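Local coordinates for protein SorB (Sorangium cellulosum, PDB 6B2V) that supplies the pyran synthase domain of module nine in the sorangicin trans-acyltransferase assembly line, a dehydratase relative that closes a pyran ring on the polyketide chain, at residues P216-S221 against R228-P233; D159-N164 against A171-L176; L222-E227 against A253-E258; N211-P216 against V270-A275. All coordinates share one frame; numbering follows the deposited sequence.

Interaction 1 of 4, residues P216-S221 against R228-P233; sequences PAIFLS and REWRFP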
loop_
_atom_site.group_PDB
_atom_site.type_symbol
_atom_site.label_atom_id
_atom_site.label_comp_id
_atom_site.label_asym_id
_atom_site.label_seq_id
_atom_site.Cartn_x
_atom_site.Cartn_y
_atom_site.Cartn_z
ATOM N N PRO A 216 -9.656 0.452 4.688
ATOM C CA PRO A 216 -11.047 0.657 4.310
ATOM C C PRO A 216 -11.477 -0.182 3.102
ATOM O O PRO A 216 -12.590 -0.552 3.036
ATOM C CB PRO A 216 -11.125 2.168 4.066
ATOM C CG PRO A 216 -10.135 2.669 4.987
ATOM C CD PRO A 216 -8.981 1.733 4.872
ATOM N N ALA A 217 -10.579 -0.356 2.132
ATOM C CA ALA A 217 -10.845 -1.196 0.973
ATOM C C ALA A 217 -10.980 -2.674 1.346
ATOM O O ALA A 217 -11.791 -3.338 0.829
ATOM C CB ALA A 217 -9.759 -1.003 -0.084
ATOM N N ILE A 218 -10.103 -3.128 2.213
ATOM C CA ILE A 218 -10.177 -4.486 2.669
ATOM C C ILE A 218 -11.453 -4.727 3.488
ATOM O O ILE A 218 -12.104 -5.692 3.311
ATOM C CB ILE A 218 -8.930 -4.869 3.444
ATOM C CG1 ILE A 218 -7.764 -4.907 2.509
ATOM C CG2 ILE A 218 -9.120 -6.203 4.137
ATOM C CD1 ILE A 218 -6.439 -4.838 3.195
ATOM N N PHE A 219 -11.805 -3.760 4.310
ATOM C CA PHE A 219 -13.021 -3.845 5.069
ATOM C C PHE A 219 -14.222 -3.967 4.108
ATOM O O PHE A 219 -15.065 -4.772 4.304
ATOM C CB PHE A 219 -13.115 -2.601 5.999
ATOM C CG PHE A 219 -14.423 -2.441 6.687
ATOM C CD1 PHE A 219 -15.420 -1.777 6.083
ATOM C CD2 PHE A 219 -14.629 -2.982 7.898
ATOM C CE1 PHE A 219 -16.637 -1.640 6.677
ATOM C CE2 PHE A 219 -15.845 -2.835 8.527
ATOM C CZ PHE A 219 -16.838 -2.169 7.909
ATOM N N LEU A 220 -14.236 -3.194 3.047
ATOM C CA LEU A 220 -15.288 -3.264 2.075
ATOM C C LEU A 220 -15.352 -4.644 1.398
ATOM O O LEU A 220 -16.381 -5.169 1.175
ATOM C CB LEU A 220 -15.108 -2.169 1.028
ATOM C CG LEU A 220 -16.250 -1.609 0.264
ATOM C CD1 LEU A 220 -17.408 -1.272 1.179
ATOM C CD2 LEU A 220 -15.728 -0.360 -0.398
ATOM N N SER A 221 -14.180 -5.203 1.110
ATOM C CA SER A 221 -14.097 -6.509 0.468
ATOM C C SER A 221 -14.747 -7.533 1.350
ATOM O O SER A 221 -15.453 -8.321 0.888
ATOM C CB SER A 221 -12.617 -6.900 0.196
ATOM O OG SER A 221 -12.482 -8.096 -0.545
ATOM N N ARG A 228 -15.408 -12.547 7.457
ATOM C CA ARG A 228 -14.763 -12.057 8.629
ATOM C C ARG A 228 -13.269 -12.384 8.773
ATOM O O ARG A 228 -12.727 -12.111 9.761
ATOM C CB ARG A 228 -15.496 -12.604 9.863
ATOM C CG ARG A 228 -16.722 -11.824 10.216
ATOM C CD ARG A 228 -17.495 -12.449 11.371
ATOM N NE ARG A 228 -16.856 -12.209 12.642
ATOM C CZ ARG A 228 -17.101 -11.168 13.415
ATOM N NH1 ARG A 228 -17.949 -10.218 13.060
ATOM N NH2 ARG A 228 -16.499 -11.075 14.526
ATOM N N GLU A 229 -12.657 -13.022 7.811
ATOM C CA GLU A 229 -11.259 -13.351 7.877
ATOM C C GLU A 229 -10.489 -12.251 7.110
ATOM O O GLU A 229 -10.851 -11.920 6.051
ATOM C CB GLU A 229 -11.027 -14.726 7.257
ATOM C CG GLU A 229 -11.715 -15.917 7.935
ATOM C CD GLU A 229 -11.099 -16.274 9.241
ATOM O OE1 GLU A 229 -9.898 -16.431 9.274
ATOM O OE2 GLU A 229 -11.828 -16.414 10.216
ATOM N N TRP A 230 -9.398 -11.762 7.675
ATOM C CA TRP A 230 -8.634 -10.677 7.034
ATOM C C TRP A 230 -8.119 -11.053 5.674
ATOM O O TRP A 230 -7.804 -12.191 5.430
ATOM C CB TRP A 230 -7.449 -10.250 7.902
ATOM C CG TRP A 230 -6.878 -8.913 7.524
ATOM C CD1 TRP A 230 -5.687 -8.657 6.996
ATOM C CD2 TRP A 230 -7.557 -7.683 7.585
ATOM N NE1 TRP A 230 -5.557 -7.333 6.732
ATOM C CE2 TRP A 230 -6.710 -6.713 7.089
ATOM C CE3 TRP A 230 -8.814 -7.311 8.007
ATOM C CZ2 TRP A 230 -7.064 -5.403 7.042
ATOM C CZ3 TRP A 230 -9.160 -6.012 7.965
ATOM C CH2 TRP A 230 -8.289 -5.069 7.486
ATOM N N ARG A 231 -8.068 -10.063 4.805
ATOM C CA ARG A 231 -7.564 -10.259 3.491
ATOM C C ARG A 231 -6.325 -9.386 3.279
ATOM O O ARG A 231 -6.217 -8.338 3.806
ATOM C CB ARG A 231 -8.659 -9.990 2.458
ATOM C CG ARG A 231 -9.820 -10.989 2.517
ATOM C CD ARG A 231 -10.954 -10.700 1.572
ATOM N NE ARG A 231 -11.917 -11.785 1.557
ATOM C CZ ARG A 231 -12.914 -11.878 0.725
ATOM N NH1 ARG A 231 -13.140 -10.964 -0.169
ATOM N NH2 ARG A 231 -13.695 -12.921 0.779
ATOM N N PHE A 232 -5.393 -9.917 2.520
ATOM C CA PHE A 232 -4.140 -9.280 2.213
ATOM C C PHE A 232 -4.018 -8.940 0.745
ATOM O O PHE A 232 -4.510 -9.633 -0.065
ATOM C CB PHE A 232 -2.988 -10.196 2.605
ATOM C CG PHE A 232 -3.026 -10.615 4.002
ATOM C CD1 PHE A 232 -3.795 -11.660 4.383
ATOM C CD2 PHE A 232 -2.323 -9.946 4.921
ATOM C CE1 PHE A 232 -3.855 -12.055 5.678
ATOM C CE2 PHE A 232 -2.369 -10.317 6.237
ATOM C CZ PHE A 232 -3.137 -11.384 6.608
ATOM N N PRO A 233 -3.305 -7.869 0.451
ATOM C CA PRO A 233 -3.162 -7.492 -0.940
ATOM C C PRO A 233 -2.528 -8.641 -1.790
ATOM O O PRO A 233 -1.616 -9.199 -1.365
ATOM C CB PRO A 233 -2.207 -6.283 -0.864
ATOM C CG PRO A 233 -2.563 -5.701 0.446
ATOM C CD PRO A 233 -2.879 -6.807 1.365
#
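Ile218 and Trp230 make the apolar half of this contact. The CG2 methyl of Ile218 sits over one face of the indole in a CH-pi contact, 3.6 Å from the centroid of the six-membered ring and only 11° off its normal. The isoleucine can present both branches because CG2 lies anti to the backbone N while CG1 (chi1 -68°) lies beside it. Its CG2 and CD1 methyls flank Arg231 O, each 3.6 Å from that buried carbonyl oxygen, which has no polar partner in the model. CD1 also lies 3.9 Å from Trp230 CZ2 and more loosely approaches Pro233 CD at 4.5 Å.

The polar half is a single hydrogen bond. Arg231 runs extended from CG to NE alongside the helix, so that NH1 donates to Ser221 OG at 3.0 Å with an N-H...O angle of 145°, the hydroxyl lying near the guanidinium plane. NH2 takes a stronger partner, Asp225, in a salt bridge, and the two bonds together should fix the rotation of the group. Ser221 lies in helix 207-225 and Asp225 at its end.

The arrangement joins the second half of that helix to the segment that doubles back from it into strand 232-241. It is typical of a hotdog fold, in which antiparallel strands wrap a long central helix.

Interaction 2 of 4, residues D159-N164 against A171-L176; sequences DARTRN and ASYDKL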
loop_
_atom_site.group_PDB
_atom_site.type_symbol
_atom_site.label_atom_id
_atom_site.label_comp_id
_atom_site.label_asym_id
_atom_site.label_seq_id
_atom_site.Cartn_x
_atom_site.Cartn_y
_atom_site.Cartn_z
ATOM N N ASP A 159 -17.447 1.171 14.286
ATOM C CA ASP A 159 -16.351 1.289 15.219
ATOM C C ASP A 159 -15.250 0.545 14.496
ATOM O O ASP A 159 -15.167 -0.615 14.520
ATOM C CB ASP A 159 -16.793 0.577 16.482
ATOM C CG ASP A 159 -15.711 0.395 17.502
ATOM O OD1 ASP A 159 -14.557 0.693 17.273
ATOM O OD2 ASP A 159 -16.097 -0.149 18.535
ATOM N N ALA A 160 -14.416 1.290 13.807
ATOM C CA ALA A 160 -13.365 0.709 13.006
ATOM C C ALA A 160 -12.384 -0.122 13.786
ATOM O O ALA A 160 -11.916 -1.141 13.303
ATOM C CB ALA A 160 -12.653 1.797 12.242
ATOM N N ARG A 161 -12.053 0.320 14.971
ATOM C CA ARG A 161 -11.132 -0.464 15.744
ATOM C C ARG A 161 -11.688 -1.828 16.083
ATOM O O ARG A 161 -11.119 -2.827 15.747
ATOM C CB ARG A 161 -10.850 0.279 17.048
ATOM C CG ARG A 161 -9.773 -0.328 17.924
ATOM C CD ARG A 161 -9.774 0.222 19.319
ATOM N NE ARG A 161 -9.406 1.605 19.459
ATOM C CZ ARG A 161 -8.177 2.068 19.660
ATOM N NH1 ARG A 161 -7.131 1.264 19.712
ATOM N NH2 ARG A 161 -7.990 3.363 19.790
ATOM N N THR A 162 -12.871 -1.847 16.665
ATOM C CA THR A 162 -13.433 -3.102 17.037
ATOM C C THR A 162 -13.666 -4.035 15.871
ATOM O O THR A 162 -13.290 -5.169 15.932
ATOM C CB THR A 162 -14.756 -2.876 17.799
ATOM O OG1 THR A 162 -14.525 -2.083 18.941
ATOM C CG2 THR A 162 -15.346 -4.160 18.220
ATOM N N ARG A 163 -14.236 -3.534 14.795
ATOM C CA ARG A 163 -14.515 -4.368 13.664
ATOM C C ARG A 163 -13.316 -4.950 12.963
ATOM O O ARG A 163 -13.331 -6.093 12.605
ATOM C CB ARG A 163 -15.360 -3.627 12.643
ATOM C CG ARG A 163 -16.725 -3.268 13.156
ATOM C CD ARG A 163 -17.675 -4.463 13.181
ATOM N NE ARG A 163 -17.763 -5.119 11.897
ATOM C CZ ARG A 163 -18.574 -4.728 10.929
ATOM N NH1 ARG A 163 -19.357 -3.695 11.106
ATOM N NH2 ARG A 163 -18.603 -5.366 9.799
ATOM N N ASN A 164 -12.328 -4.138 12.706
ATOM C CA ASN A 164 -11.169 -4.618 11.997
ATOM C C ASN A 164 -10.304 -5.548 12.796
ATOM O O ASN A 164 -9.826 -6.500 12.281
ATOM C CB ASN A 164 -10.401 -3.502 11.327
ATOM C CG ASN A 164 -11.158 -2.898 10.173
ATOM O OD1 ASN A 164 -11.329 -3.517 9.196
ATOM N ND2 ASN A 164 -11.602 -1.683 10.327
ATOM N N ALA A 171 -2.233 -4.971 11.548
ATOM C CA ALA A 171 -1.865 -3.635 11.985
ATOM C C ALA A 171 -2.384 -3.227 13.373
ATOM O O ALA A 171 -3.473 -3.506 13.716
ATOM C CB ALA A 171 -2.353 -2.623 10.980
ATOM N N SER A 172 -1.579 -2.470 14.078
ATOM C CA SER A 172 -1.988 -1.952 15.347
ATOM C C SER A 172 -2.890 -0.755 15.031
ATOM O O SER A 172 -2.451 0.206 14.510
ATOM C CB SER A 172 -0.774 -1.466 16.110
ATOM O OG SER A 172 0.020 -2.542 16.524
ATOM N N TYR A 173 -4.122 -0.792 15.487
ATOM C CA TYR A 173 -5.070 0.266 15.178
ATOM C C TYR A 173 -4.611 1.640 15.652
ATOM O O TYR A 173 -4.743 2.611 14.987
ATOM C CB TYR A 173 -6.446 -0.030 15.764
ATOM C CG TYR A 173 -7.472 0.978 15.354
ATOM C CD1 TYR A 173 -8.106 0.877 14.144
ATOM C CD2 TYR A 173 -7.782 2.042 16.151
ATOM C CE1 TYR A 173 -9.020 1.802 13.752
ATOM C CE2 TYR A 173 -8.706 2.982 15.751
ATOM C CZ TYR A 173 -9.315 2.844 14.550
ATOM O OH TYR A 173 -10.226 3.759 14.167
ATOM N N ASP A 174 -3.988 1.672 16.811
ATOM C CA ASP A 174 -3.501 2.905 17.380
ATOM C C ASP A 174 -2.420 3.558 16.538
ATOM O O ASP A 174 -2.169 4.732 16.661
ATOM C CB ASP A 174 -2.916 2.662 18.756
ATOM C CG ASP A 174 -3.940 2.663 19.882
ATOM O OD1 ASP A 174 -5.063 3.111 19.740
ATOM O OD2 ASP A 174 -3.584 2.229 20.958
ATOM N N LYS A 175 -1.721 2.752 15.751
ATOM C CA LYS A 175 -0.660 3.247 14.902
ATOM C C LYS A 175 -1.141 3.704 13.531
ATOM O O LYS A 175 -0.441 4.361 12.854
ATOM C CB LYS A 175 0.422 2.198 14.754
ATOM C CG LYS A 175 1.067 1.814 16.055
ATOM C CD LYS A 175 1.880 2.957 16.593
ATOM C CE LYS A 175 2.745 2.554 17.786
ATOM N NZ LYS A 175 2.060 1.504 18.558
ATOM N N LEU A 176 -2.346 3.312 13.204
ATOM C CA LEU A 176 -2.999 3.755 12.005
ATOM C C LEU A 176 -3.542 5.181 12.172
ATOM O O LEU A 176 -3.599 5.685 13.248
ATOM C CB LEU A 176 -4.143 2.837 11.643
ATOM C CG LEU A 176 -3.806 1.378 11.392
ATOM C CD1 LEU A 176 -5.034 0.601 11.057
ATOM C CD2 LEU A 176 -2.741 1.282 10.341
#
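Arg161 lies across Tyr173 and ends on Asp174, and each part of its side chain has a distinct partner. CB stands over the centre of the tyrosine ring in a CH-pi contact, 3.6 Å from the centroid and 10° off the normal. CG has moved toward the rim, 3.6 Å from Tyr173 CD2, a course set by its position anti to the backbone N (chi1 -173°). The bend at chi3 then carries NE and CZ out past the rim beside Tyr173 CD2, with CZ 3.5 Å from that atom. The guanidinium is tilted 56° from the ring, and it is CD2 that sits over the guanidinium face, without a parallel stack. At the tip, NH1 (2.8 Å) and NH2 (2.9 Å) both donate to Asp174 OD1 in an end-on salt bridge. That single oxygen lies close to the guanidinium plane, while the carboxylate stands nearly upright to it. Ala160 CB packs on Tyr173 CE1 at 3.9 Å, beside the hydroxyl.

The first turn of the helix is capped by Asp159, whose OD1 accepts from Thr162 N at 3.1 Å. The contact thus ties the start of helix 160-166 to the 3-10 turn 173-175 that leads into strand 178-183; Ala160 touches Leu181 and Tyr173 touches Ile178 of that strand, and Asn164 leans on Phe219 of helix 207-225.

Interaction 3 of 4, residues L222-E227 against A253-E258; sequences LIQDGE and ARRAAE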
loop_
_atom_site.group_PDB
_atom_site.type_symbol
_atom_site.label_atom_id
_atom_site.label_comp_id
_atom_site.label_asym_id
_atom_site.label_seq_id
_atom_site.Cartn_x
_atom_site.Cartn_y
_atom_site.Cartn_z
ATOM N N LEU A 222 -14.469 -7.470 2.627
ATOM C CA LEU A 222 -15.077 -8.383 3.593
ATOM C C LEU A 222 -16.596 -8.225 3.729
ATOM O O LEU A 222 -17.326 -9.166 3.638
ATOM C CB LEU A 222 -14.410 -8.243 4.955
ATOM C CG LEU A 222 -12.963 -8.720 4.962
ATOM C CD1 LEU A 222 -12.356 -8.334 6.286
ATOM C CD2 LEU A 222 -12.870 -10.193 4.773
ATOM N N ILE A 223 -16.977 -6.877 3.805
ATOM C CA ILE A 223 -18.405 -6.885 4.074
ATOM C C ILE A 223 -19.215 -7.141 2.806
ATOM O O ILE A 223 -20.194 -7.887 2.833
ATOM C CB ILE A 223 -18.868 -5.559 4.706
ATOM C CG1 ILE A 223 -18.616 -4.394 3.746
ATOM C CG2 ILE A 223 -18.160 -5.326 6.032
ATOM C CD1 ILE A 223 -19.848 -3.953 2.986
ATOM N N GLN A 224 -18.684 -6.950 1.621
ATOM C CA GLN A 224 -19.369 -7.361 0.446
ATOM C C GLN A 224 -19.523 -8.851 0.297
ATOM O O GLN A 224 -20.436 -9.295 -0.309
ATOM C CB GLN A 224 -18.765 -6.749 -0.802
ATOM C CG GLN A 224 -18.979 -5.248 -0.925
ATOM C CD GLN A 224 -18.874 -4.747 -2.346
ATOM O OE1 GLN A 224 -17.886 -4.874 -2.937
ATOM N NE2 GLN A 224 -19.934 -4.233 -2.865
ATOM N N ASP A 225 -18.556 -9.591 0.772
ATOM C CA ASP A 225 -18.573 -11.027 0.663
ATOM C C ASP A 225 -19.100 -11.721 1.910
ATOM O O ASP A 225 -19.117 -12.896 1.990
ATOM C CB ASP A 225 -17.152 -11.551 0.349
ATOM C CG ASP A 225 -17.158 -12.682 -0.566
ATOM O OD1 ASP A 225 -18.104 -12.832 -1.331
ATOM O OD2 ASP A 225 -16.230 -13.455 -0.501
ATOM N N GLY A 226 -19.498 -10.944 2.871
ATOM C CA GLY A 226 -19.981 -11.487 4.103
ATOM C C GLY A 226 -18.979 -12.291 4.889
ATOM O O GLY A 226 -19.335 -13.197 5.587
ATOM N N GLU A 227 -17.730 -11.884 4.819
ATOM C CA GLU A 227 -16.662 -12.592 5.464
ATOM C C GLU A 227 -16.018 -11.804 6.563
ATOM O O GLU A 227 -16.112 -10.645 6.626
ATOM C CB GLU A 227 -15.619 -13.042 4.460
ATOM C CG GLU A 227 -16.119 -13.957 3.386
ATOM C CD GLU A 227 -16.426 -15.367 3.870
ATOM O OE1 GLU A 227 -15.902 -15.761 4.869
ATOM O OE2 GLU A 227 -17.206 -16.038 3.222
ATOM N N ALA A 253 -12.792 4.474 -0.648
ATOM C CA ALA A 253 -12.742 3.169 -1.267
ATOM C C ALA A 253 -14.083 2.740 -1.832
ATOM O O ALA A 253 -15.086 2.975 -1.267
ATOM C CB ALA A 253 -12.388 2.130 -0.211
ATOM N N ARG A 254 -14.092 1.710 -2.768
ATOM C CA ARG A 254 -15.180 1.590 -3.702
ATOM C C ARG A 254 -14.858 0.489 -4.702
ATOM O O ARG A 254 -13.768 0.167 -4.936
ATOM C CB ARG A 254 -15.442 2.931 -4.460
ATOM C CG ARG A 254 -14.308 3.406 -5.313
ATOM C CD ARG A 254 -14.573 4.768 -5.956
ATOM N NE ARG A 254 -13.461 5.152 -6.805
ATOM C CZ ARG A 254 -12.367 5.719 -6.371
ATOM N NH1 ARG A 254 -11.382 5.980 -7.216
ATOM N NH2 ARG A 254 -12.254 5.981 -5.100
ATOM N N ARG A 255 -15.894 -0.388 -4.736
ATOM C CA ARG A 255 -15.765 -1.508 -5.619
ATOM C C ARG A 255 -15.423 -0.932 -6.994
ATOM O O ARG A 255 -16.006 0.004 -7.406
ATOM C CB ARG A 255 -17.054 -2.354 -5.624
ATOM C CG ARG A 255 -17.061 -3.618 -6.478
ATOM C CD ARG A 255 -16.149 -4.710 -5.966
ATOM N NE ARG A 255 -16.326 -6.010 -6.628
ATOM C CZ ARG A 255 -17.229 -6.897 -6.294
ATOM N NH1 ARG A 255 -17.308 -8.008 -6.971
ATOM N NH2 ARG A 255 -18.067 -6.693 -5.315
ATOM N N ALA A 256 -14.492 -1.578 -7.680
ATOM C CA ALA A 256 -14.090 -1.176 -8.993
ATOM C C ALA A 256 -15.159 -1.502 -10.020
ATOM O O ALA A 256 -16.055 -2.219 -9.772
ATOM C CB ALA A 256 -12.794 -1.848 -9.359
ATOM N N ALA A 257 -14.989 -0.912 -11.187
ATOM C CA ALA A 257 -15.903 -1.160 -12.290
ATOM C C ALA A 257 -15.908 -2.618 -12.693
ATOM O O ALA A 257 -16.939 -3.149 -12.986
ATOM C CB ALA A 257 -15.563 -0.278 -13.460
ATOM N N GLU A 258 -14.767 -3.244 -12.741
ATOM C CA GLU A 258 -14.693 -4.656 -13.036
ATOM C C GLU A 258 -13.724 -5.306 -12.040
ATOM O O GLU A 258 -12.865 -4.670 -11.493
ATOM C CB GLU A 258 -14.193 -4.879 -14.496
ATOM C CG GLU A 258 -15.122 -4.374 -15.609
ATOM C CD GLU A 258 -16.548 -5.001 -15.569
ATOM O OE1 GLU A 258 -16.659 -6.208 -15.300
ATOM O OE2 GLU A 258 -17.535 -4.300 -15.826
#
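Gln224 OE1 is gripped twice: by NH2 of Arg255 across the contact and by the hydroxyl of Tyr268 on the neighbouring strand 267-273. The Arg255 NH2 to Gln224 OE1 bond is 3.0 Å long with an N-H...O angle of 149°. Its donor comes from above the carbonyl plane rather than along a lone pair, and the amide and guanidinium planes stand almost perpendicular. The other end of the amide is held too, NE2 being hydrogen-bonded to Asp185 O. Tyr268 and Asp185 O thus hold the two ends of the amide and so probably fix its flip.

Arg255 reaches the helix by a bend at chi2 (69°), which folds its chain back over the glutamine oxygen; CD passes 3.5 Å from Gln224 OE1. Its NH1 makes a salt bridge with Asp259, the stronger of its polar contacts.

Just beyond Gln224 the helix closes in a Schellman motif. Gly226, with positive phi, leaves the helix; its N bonds to Ile223 O at 3.1 Å, and Glu227 N bonds to Leu222 O at 3.0 Å.

The contact is small and lies at the surface, joining the end of helix 207-225 to the end of strand 250-255. Its chemistry implies a polar clasp, in which a neutral amide oxygen accepts from a cation whose charge is probably balanced by Asp259.

Interaction 4 of 4, residues N211-P216 against V270-A275; sequences NSVLVP and VDLVDA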
loop_
_atom_site.group_PDB
_atom_site.type_symbol
_atom_site.label_atom_id
_atom_site.label_comp_id
_atom_site.label_asym_id
_atom_site.label_seq_id
_atom_site.Cartn_x
_atom_site.Cartn_y
_atom_site.Cartn_z
ATOM N N ASN A 211 -1.115 1.468 5.208
ATOM C CA ASN A 211 -2.108 0.536 5.733
ATOM C C ASN A 211 -3.433 1.230 6.054
ATOM O O ASN A 211 -4.452 0.658 5.941
ATOM C CB ASN A 211 -1.595 -0.174 6.971
ATOM C CG ASN A 211 -0.709 -1.340 6.629
ATOM O OD1 ASN A 211 0.153 -1.666 7.375
ATOM N ND2 ASN A 211 -0.960 -1.934 5.542
ATOM N N SER A 212 -3.353 2.478 6.473
ATOM C CA SER A 212 -4.561 3.243 6.723
ATOM C C SER A 212 -5.383 3.421 5.448
ATOM O O SER A 212 -6.540 3.576 5.497
ATOM C CB SER A 212 -4.245 4.601 7.312
ATOM O OG SER A 212 -3.585 4.469 8.524
ATOM N N VAL A 213 -4.713 3.587 4.346
ATOM C CA VAL A 213 -5.410 3.682 3.075
ATOM C C VAL A 213 -6.058 2.352 2.623
ATOM O O VAL A 213 -7.113 2.309 2.103
ATOM C CB VAL A 213 -4.472 4.201 1.969
ATOM C CG1 VAL A 213 -5.192 4.354 0.664
ATOM C CG2 VAL A 213 -3.837 5.503 2.342
ATOM N N LEU A 214 -5.314 1.289 2.813
ATOM C CA LEU A 214 -5.795 -0.029 2.434
ATOM C C LEU A 214 -6.893 -0.648 3.291
ATOM O O LEU A 214 -7.695 -1.347 2.808
ATOM C CB LEU A 214 -4.646 -1.039 2.253
ATOM C CG LEU A 214 -3.584 -0.673 1.192
ATOM C CD1 LEU A 214 -2.688 -1.843 0.879
ATOM C CD2 LEU A 214 -4.173 -0.092 -0.072
ATOM N N VAL A 215 -6.888 -0.332 4.575
ATOM C CA VAL A 215 -7.838 -0.957 5.485
ATOM C C VAL A 215 -9.283 -0.740 5.101
ATOM O O VAL A 215 -10.043 -1.645 5.176
ATOM C CB VAL A 215 -7.534 -0.586 6.983
ATOM C CG1 VAL A 215 -8.731 -0.770 7.906
ATOM C CG2 VAL A 215 -6.441 -1.458 7.478
ATOM N N PRO A 216 -9.656 0.452 4.688
ATOM C CA PRO A 216 -11.047 0.657 4.310
ATOM C C PRO A 216 -11.477 -0.182 3.102
ATOM O O PRO A 216 -12.590 -0.552 3.036
ATOM C CB PRO A 216 -11.125 2.168 4.066
ATOM C CG PRO A 216 -10.135 2.669 4.987
ATOM C CD PRO A 216 -8.981 1.733 4.872
ATOM N N VAL A 270 -9.146 2.736 -4.343
ATOM C CA VAL A 270 -9.115 3.497 -3.123
ATOM C C VAL A 270 -8.186 4.712 -3.252
ATOM O O VAL A 270 -7.100 4.570 -3.610
ATOM C CB VAL A 270 -8.836 2.604 -1.899
ATOM C CG1 VAL A 270 -7.515 1.886 -1.958
ATOM C CG2 VAL A 270 -8.880 3.418 -0.655
ATOM N N ASP A 271 -8.662 5.880 -2.868
ATOM C CA ASP A 271 -7.869 7.061 -2.952
ATOM C C ASP A 271 -7.643 7.677 -1.574
ATOM O O ASP A 271 -8.457 7.602 -0.716
ATOM C CB ASP A 271 -8.535 8.196 -3.749
ATOM C CG ASP A 271 -8.608 7.911 -5.250
ATOM O OD1 ASP A 271 -8.578 6.805 -5.586
ATOM O OD2 ASP A 271 -8.634 8.770 -6.058
ATOM N N LEU A 272 -6.470 8.279 -1.456
ATOM C CA LEU A 272 -6.095 9.058 -0.305
ATOM C C LEU A 272 -6.189 10.522 -0.766
ATOM O O LEU A 272 -5.576 10.921 -1.646
ATOM C CB LEU A 272 -4.678 8.769 0.167
ATOM C CG LEU A 272 -4.171 9.654 1.322
ATOM C CD1 LEU A 272 -4.923 9.366 2.612
ATOM C CD2 LEU A 272 -2.720 9.419 1.568
ATOM N N VAL A 273 -7.006 11.282 -0.071
ATOM C CA VAL A 273 -7.215 12.664 -0.381
ATOM C C VAL A 273 -6.953 13.586 0.820
ATOM O O VAL A 273 -7.030 13.200 1.909
ATOM C CB VAL A 273 -8.642 12.979 -0.906
ATOM C CG1 VAL A 273 -8.979 12.111 -2.101
ATOM C CG2 VAL A 273 -9.707 12.807 0.154
ATOM N N ASP A 274 -6.637 14.822 0.504
ATOM C CA ASP A 274 -6.462 15.814 1.537
ATOM C C ASP A 274 -7.807 16.392 1.958
ATOM O O ASP A 274 -8.827 16.009 1.529
ATOM C CB ASP A 274 -5.406 16.900 1.204
ATOM C CG ASP A 274 -5.782 17.775 0.040
ATOM O OD1 ASP A 274 -6.956 17.897 -0.175
ATOM O OD2 ASP A 274 -4.878 18.365 -0.526
ATOM N N ALA A 275 -7.776 17.384 2.816
ATOM C CA ALA A 275 -9.009 17.953 3.345
ATOM C C ALA A 275 -9.832 18.705 2.345
ATOM O O ALA A 275 -10.947 19.004 2.638
ATOM C CB ALA A 275 -8.809 18.758 4.635
#
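Val270 CG2 lies 3.5 Å from Val213 O, so the planar group in this contact, the peptide carbonyl of Val213, turns its oxygen to a methyl. This buried acceptor has no polar partner in the model. At the kink of the helix near Pro216, Val213 O and Ala217 N have drawn apart, too far for the usual helical bond.

The contacting side chains are all aliphatic. Val213 points into the sheet and splits its two methyls between two strand residues. CG1, anti to the backbone N (chi1 -178°), meets Val270 CG2 at 4.0 Å. CG2 packs at 4.0 Å against Leu272 CB and is as close to Leu272 CD1, with the two side chains crossing at about a right angle. Val270 in turn serves two helix residues: its CG2 faces Val213, and its CG1 touches Leu214 CD2 at 4.3 Å, the leucine starting away from the strand but bringing its end round to it.

Short segments of helix and strand approach to 8.4 Å between axes at an angle of 136°. Phe283 of strand 279-289 touches both Val213 and Val270, while Val251 of strand 250-255 touches Val270 and Pro216, extending the apolar layer to the strands flanking 267-273. Such an apolar interface between helix 207-225 and the antiparallel strands curved round it is the core of a hotdog fold, consistent with the C-terminal hotdog of the dehydratase-like domain.

Interactions 1, 3 and 4 all hold helix 207-225, at successive points along its length. Interaction 4 is purely aliphatic and nearest the centre of the chain; interaction 1, also buried, mixes apolar packing with a polar grip; interaction 3, at the surface, rests on one hydrogen bond. Interactions 3 and 4 use adjacent strands, and Ala253 packs on Val270 between them. Interactions 1 and 3 are joined where Leu220 CD2 packs on Ala253 O. Interaction 2 instead fastens helix 160-166 to its following turn by an exposed salt bridge and aliphatic packing on an aromatic ring, yet it touches interaction 1 where Asn164 packs on Trp230.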